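Local coordinates for fusion protein of Nuclear RNA export factor 2 and Protein panoramix (Drosophila melanogaster, PDB 6IEW), which joins, through the UBA-like TAP-C domain of the nuclear export factor, with Panoramix in a complex that silences transposons co-transcriptionally, at residues K42-K47 against L76-A81. Residues are numbered along the deposited sequence; the frame is centred on the assembly and turned at random.
Sequences KLFIQK and LAVARA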
# COMPACT_ATOMS: atom_id res chain seq x y z
N LYS A 42 0.07 -3.05 -6.97
CA LYS A 42 0.42 -4.32 -7.59
C LYS A 42 1.74 -4.85 -7.03
O LYS A 42 1.89 -6.06 -6.81
CB LYS A 42 0.53 -4.16 -9.10
CG LYS A 42 -0.78 -3.85 -9.80
CD LYS A 42 -0.56 -3.74 -11.30
CE LYS A 42 -1.87 -3.47 -12.02
NZ LYS A 42 -1.66 -3.32 -13.49
N LEU A 43 2.71 -3.96 -6.83
CA LEU A 43 4.00 -4.39 -6.30
C LEU A 43 3.86 -4.91 -4.87
O LEU A 43 4.50 -5.91 -4.51
CB LEU A 43 4.99 -3.22 -6.37
CG LEU A 43 6.39 -3.50 -5.85
CD1 LEU A 43 7.03 -4.67 -6.60
CD2 LEU A 43 7.26 -2.26 -5.96
N PHE A 44 3.03 -4.26 -4.06
CA PHE A 44 2.77 -4.76 -2.71
C PHE A 44 2.20 -6.17 -2.75
O PHE A 44 2.63 -7.05 -1.99
CB PHE A 44 1.81 -3.82 -1.98
CG PHE A 44 1.13 -4.44 -0.79
CD1 PHE A 44 1.86 -4.96 0.26
CD2 PHE A 44 -0.26 -4.49 -0.73
CE1 PHE A 44 1.23 -5.54 1.35
CE2 PHE A 44 -0.90 -5.06 0.35
CZ PHE A 44 -0.16 -5.59 1.39
N ILE A 45 1.22 -6.41 -3.62
CA ILE A 45 0.60 -7.73 -3.71
C ILE A 45 1.62 -8.78 -4.13
O ILE A 45 1.63 -9.90 -3.59
CB ILE A 45 -0.63 -7.67 -4.64
CG1 ILE A 45 -1.73 -6.84 -3.99
CG2 ILE A 45 -1.11 -9.07 -4.98
CD1 ILE A 45 -2.77 -6.35 -4.95
N GLN A 46 2.49 -8.44 -5.08
CA GLN A 46 3.51 -9.39 -5.52
C GLN A 46 4.51 -9.67 -4.41
O GLN A 46 4.82 -10.84 -4.12
CB GLN A 46 4.22 -8.86 -6.76
CG GLN A 46 5.24 -9.84 -7.33
CD GLN A 46 4.59 -11.12 -7.81
OE1 GLN A 46 3.64 -11.09 -8.59
NE2 GLN A 46 5.10 -12.25 -7.33
N LYS A 47 5.03 -8.62 -3.78
CA LYS A 47 5.97 -8.80 -2.67
C LYS A 47 5.34 -9.62 -1.55
O LYS A 47 6.00 -10.47 -0.94
CB LYS A 47 6.43 -7.45 -2.14
CG LYS A 47 7.38 -6.70 -3.05
CD LYS A 47 7.59 -5.28 -2.52
CE LYS A 47 8.69 -4.53 -3.26
NZ LYS A 47 10.05 -4.84 -2.73
N LEU A 76 -6.41 -8.42 5.32
CA LEU A 76 -7.20 -7.22 5.09
C LEU A 76 -6.47 -6.24 4.18
O LEU A 76 -7.08 -5.62 3.30
CB LEU A 76 -7.54 -6.56 6.43
CG LEU A 76 -8.35 -5.25 6.37
CD1 LEU A 76 -9.68 -5.46 5.64
CD2 LEU A 76 -8.58 -4.71 7.77
N ALA A 77 -5.15 -6.11 4.36
CA ALA A 77 -4.37 -5.20 3.54
C ALA A 77 -4.38 -5.63 2.08
O ALA A 77 -4.57 -4.81 1.17
CB ALA A 77 -2.93 -5.15 4.05
N VAL A 78 -4.16 -6.92 1.83
CA VAL A 78 -4.21 -7.45 0.47
C VAL A 78 -5.58 -7.23 -0.14
O VAL A 78 -5.71 -6.80 -1.29
CB VAL A 78 -3.80 -8.93 0.48
CG1 VAL A 78 -4.10 -9.58 -0.87
CG2 VAL A 78 -2.33 -9.08 0.84
N ALA A 79 -6.64 -7.51 0.64
CA ALA A 79 -7.99 -7.37 0.12
C ALA A 79 -8.31 -5.92 -0.23
O ALA A 79 -8.96 -5.65 -1.25
CB ALA A 79 -8.99 -7.89 1.15
N ARG A 80 -7.88 -4.98 0.61
CA ARG A 80 -8.10 -3.57 0.31
C ARG A 80 -7.35 -3.14 -0.93
O ARG A 80 -7.90 -2.45 -1.80
CB ARG A 80 -7.70 -2.70 1.51
CG ARG A 80 -8.68 -2.78 2.67
CD ARG A 80 -8.10 -2.20 3.96
NE ARG A 80 -7.73 -0.79 3.84
CZ ARG A 80 -8.52 0.23 4.19
NH1 ARG A 80 -9.74 -0.00 4.67
NH2 ARG A 80 -8.09 1.47 4.07
N ALA A 81 -6.08 -3.56 -1.05
CA ALA A 81 -5.31 -3.21 -2.24
C ALA A 81 -5.92 -3.81 -3.49
O ALA A 81 -6.00 -3.15 -4.53
CB ALA A 81 -3.86 -3.69 -2.06
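Phe44, on helix 37-49 of the Nxf2 TAP-C domain, points its ring edge-on at the Panoramix helix between Ala77, Val78 and Ala81. CG lies anti to the backbone N (chi1 161°), which carries the ring out from its own helix toward the partner. Its CD2 comes to 3.9 Å from CB of Ala81, which sits close to the ring plane, and CZ reaches CB of Ala77 at 3.9 Å. Between these two methyls CE2 nears the Panoramix backbone itself, 3.8 Å from Ala77 O. That oxygen accepts the helical bond from Ala81 N, while the ring edge merely lies against it. Alanine suits both positions, one turn apart, because a single methyl lets a large flat group come down to the helix surface. Val78 adds a branch at the end of the ring, its CG2 lying 4.1 Å from Phe44 CZ.

Next along the Nxf2 helix, Ile45 joins more loosely. Its CG1 is anti to the carbonyl carbon (chi1 -69°), and the extended arm brings CD1 to 4.1 Å from CB of Ala81; it also touches Glu82 and Leu85 further down the Panoramix helix. Ile45 and Val78 are only partly buried, whereas Phe44 and the two alanines are buried, with Leu21 also against the ring and Phe58 against Ala77. Solvent reaches Gln46, which bonds to Asp50, and Arg80, which forms a salt bridge with Glu17 of helix 4-19; neither touches across the contact.

No hydrogen bond crosses between the segments, whose axes come within 10.0 Å at their closest, with N-to-C directions 144° apart. An engineered fusion joins the two proteins in one chain; the apolar packing is consistent with a helical UBA-like (TAP-C) domain binding a partner's helix, here the Nxf2-interacting region of Panoramix.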